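Local structure of neuraminidase (Influenza A virus, 4GDI) at residues H174-L179 against L225-E230. The protein is a neuraminidase-like surface glycoprotein of a bat influenza A virus, predicted to remove terminal sialic acid from glycoconjugates, although its putative active site has diverged. Sequence-based numbering, arbitrary orientation.
Sequences HRIYEL and LRFTKE
Two neighbouring blades of the neuraminidase beta-propeller meet where Ile-176, on strand 173-180, presses on the ring of Phe-227, on strand 224-228. The two side chains approach from opposite directions, and the CA atoms of Ile-176 and Phe-227 are 9.2 Å apart, so side chains rather than backbones join the sheets. CD1 of Ile-176 lies over one face of the Phe-227 ring in a CH-pi contact, 3.8 Å from the centroid and only 17° off the normal. Its nearest ring atom is CG of Phe-227, at 3.6 Å, which places the methyl on the half of the ring nearer the backbone. The other branch, CG2 of Ile-176, reaches CE1 of Phe-227 at 3.9 Å, and the isoleucine thus spans the ring from base to far rim. Ile-162 and Leu-231 also pack on Ile-176, while Phe-227 also touches Tyr-233, Ile-209 and Cys-211.

Beyond this apolar patch the junction turns polar. A water donates to OE2 of Glu-178 at 2.6 Å and to the backbone O of Lys-229 at 2.7 Å, bridging carboxylate and loop. The glutamate is extended, CG anti to its N (chi1 177°); its OE1 forms a salt bridge with Arg-186, which has a second one with Glu-230, and its OE2 is hydrogen-bonded to Ser-158. On the loop, Thr-228 OG1 accepts from N of Glu-230 at 3.0 Å, an ST turn. Glu-178 belongs to a calcium site known for this protein, although no calcium is bound to it in this chain. One CH-pi pair and one water bridge thus join consecutive four-stranded antiparallel blades of the influenza neuraminidase propeller.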
loop_
_atom_site.group_PDB
_atom_site.type_symbol
_atom_site.label_atom_id
_atom_site.label_comp_id
_atom_site.label_asym_id
_atom_site.label_seq_id
_atom_site.Cartn_x
_atom_site.Cartn_y
_atom_site.Cartn_z
ATOM N N HIS A 174 -5.405 18.183 37.181
ATOM C CA HIS A 174 -6.007 17.266 36.218
ATOM C C HIS A 174 -7.386 17.767 35.825
ATOM O O HIS A 174 -8.206 18.094 36.673
ATOM C CB HIS A 174 -6.071 15.860 36.815
ATOM C CG HIS A 174 -4.760 15.406 37.359
ATOM N ND1 HIS A 174 -3.732 14.969 36.547
ATOM C CD2 HIS A 174 -4.267 15.406 38.619
ATOM C CE1 HIS A 174 -2.682 14.680 37.289
ATOM N NE2 HIS A 174 -2.982 14.931 38.555
ATOM N N ARG A 175 -7.606 17.872 34.522
ATOM C CA ARG A 175 -8.860 18.374 33.993
ATOM C C ARG A 175 -9.469 17.396 32.990
ATOM O O ARG A 175 -8.750 16.771 32.211
ATOM C CB ARG A 175 -8.609 19.691 33.264
ATOM C CG ARG A 175 -8.141 20.817 34.147
ATOM C CD ARG A 175 -7.958 22.088 33.339
ATOM N NE ARG A 175 -7.742 23.237 34.205
ATOM C CZ ARG A 175 -7.647 24.491 33.782
ATOM N NH1 ARG A 175 -7.749 24.773 32.485
ATOM N NH2 ARG A 175 -7.453 25.465 34.665
ATOM N N ILE A 176 -10.795 17.277 33.010
ATOM C CA ILE A 176 -11.514 16.639 31.925
ATOM C C ILE A 176 -11.850 17.707 30.903
ATOM O O ILE A 176 -12.420 18.746 31.250
ATOM C CB ILE A 176 -12.845 16.034 32.375
ATOM C CG1 ILE A 176 -12.633 15.039 33.503
ATOM C CG2 ILE A 176 -13.523 15.347 31.181
ATOM C CD1 ILE A 176 -13.926 14.562 34.129
ATOM N N TYR A 177 -11.495 17.456 29.650
ATOM C CA TYR A 177 -11.913 18.311 28.559
ATOM C C TYR A 177 -12.998 17.619 27.731
ATOM O O TYR A 177 -12.875 16.444 27.387
ATOM C CB TYR A 177 -10.714 18.651 27.685
ATOM C CG TYR A 177 -9.879 19.786 28.215
ATOM C CD1 TYR A 177 -8.923 19.583 29.205
ATOM C CD2 TYR A 177 -10.045 21.064 27.724
ATOM C CE1 TYR A 177 -8.158 20.635 29.684
ATOM C CE2 TYR A 177 -9.297 22.121 28.204
ATOM C CZ TYR A 177 -8.358 21.905 29.176
ATOM O OH TYR A 177 -7.613 22.969 29.622
ATOM N N GLU A 178 -14.073 18.336 27.425
ATOM C CA GLU A 178 -15.053 17.830 26.480
ATOM C C GLU A 178 -14.864 18.509 25.125
ATOM O O GLU A 178 -14.847 19.734 25.053
ATOM C CB GLU A 178 -16.474 18.078 26.968
ATOM C CG GLU A 178 -17.506 17.627 25.960
ATOM C CD GLU A 178 -18.934 17.949 26.382
ATOM O OE1 GLU A 178 -19.123 18.545 27.459
ATOM O OE2 GLU A 178 -19.864 17.599 25.625
ATOM N N LEU A 179 -14.737 17.706 24.066
ATOM C CA LEU A 179 -14.548 18.210 22.708
ATOM C C LEU A 179 -15.711 17.800 21.812
ATOM O O LEU A 179 -16.320 16.749 22.013
ATOM C CB LEU A 179 -13.263 17.641 22.102
ATOM C CG LEU A 179 -12.043 17.629 23.009
ATOM C CD1 LEU A 179 -10.846 17.047 22.257
ATOM C CD2 LEU A 179 -11.760 19.040 23.516
ATOM N N LEU A 225 -11.295 6.913 38.238
ATOM C CA LEU A 225 -12.176 8.029 37.962
ATOM C C LEU A 225 -13.411 7.506 37.234
ATOM O O LEU A 225 -13.301 6.689 36.327
ATOM C CB LEU A 225 -11.443 9.071 37.119
ATOM C CG LEU A 225 -12.264 10.209 36.518
ATOM C CD1 LEU A 225 -12.765 11.187 37.569
ATOM C CD2 LEU A 225 -11.422 10.921 35.451
ATOM N N ARG A 226 -14.581 7.966 37.663
ATOM C CA ARG A 226 -15.832 7.676 36.977
ATOM C C ARG A 226 -16.480 9.008 36.704
ATOM O O ARG A 226 -16.615 9.823 37.619
ATOM C CB ARG A 226 -16.770 6.860 37.872
ATOM C CG ARG A 226 -16.212 5.505 38.294
ATOM C CD ARG A 226 -16.829 5.063 39.609
ATOM N NE ARG A 226 -16.325 3.764 40.037
ATOM C CZ ARG A 226 -16.601 3.212 41.210
ATOM N NH1 ARG A 226 -17.355 3.855 42.093
ATOM N NH2 ARG A 226 -16.118 2.015 41.504
ATOM N N PHE A 227 -16.872 9.250 35.461
ATOM C CA PHE A 227 -17.541 10.499 35.148
ATOM C C PHE A 227 -18.583 10.352 34.052
ATOM O O PHE A 227 -18.608 9.352 33.345
ATOM C CB PHE A 227 -16.524 11.615 34.858
ATOM C CG PHE A 227 -15.767 11.482 33.557
ATOM C CD1 PHE A 227 -16.244 12.079 32.399
ATOM C CD2 PHE A 227 -14.529 10.849 33.510
ATOM C CE1 PHE A 227 -15.533 12.006 31.213
ATOM C CE2 PHE A 227 -13.807 10.780 32.327
ATOM C CZ PHE A 227 -14.307 11.362 31.176
ATOM N N THR A 228 -19.479 11.331 33.977
ATOM C CA THR A 228 -20.580 11.322 33.027
ATOM C C THR A 228 -20.313 12.263 31.855
ATOM O O THR A 228 -19.357 13.063 31.868
ATOM C CB THR A 228 -21.897 11.767 33.680
ATOM O OG1 THR A 228 -21.848 13.176 33.959
ATOM C CG2 THR A 228 -22.175 10.998 34.988
ATOM N N LYS A 229 -21.171 12.172 30.848
ATOM C CA LYS A 229 -21.158 13.101 29.729
ATOM C C LYS A 229 -21.311 14.546 30.186
ATOM O O LYS A 229 -20.954 15.455 29.463
ATOM C CB LYS A 229 -22.301 12.782 28.761
ATOM C CG LYS A 229 -21.950 11.812 27.665
ATOM C CD LYS A 229 -23.065 11.767 26.624
ATOM C CE LYS A 229 -22.804 12.740 25.478
ATOM N NZ LYS A 229 -24.024 12.980 24.665
ATOM N N GLU A 230 -21.871 14.759 31.374
ATOM C CA GLU A 230 -22.077 16.112 31.895
ATOM C C GLU A 230 -20.928 16.582 32.802
ATOM O O GLU A 230 -20.999 17.657 33.400
ATOM C CB GLU A 230 -23.395 16.168 32.662
ATOM C CG GLU A 230 -24.605 15.780 31.806
ATOM C CD GLU A 230 -24.736 16.614 30.520
ATOM O OE1 GLU A 230 -24.309 17.806 30.484
ATOM O OE2 GLU A 230 -25.261 16.056 29.532
HETATM O O HOH W 1 -21.638 16.257 26.982
#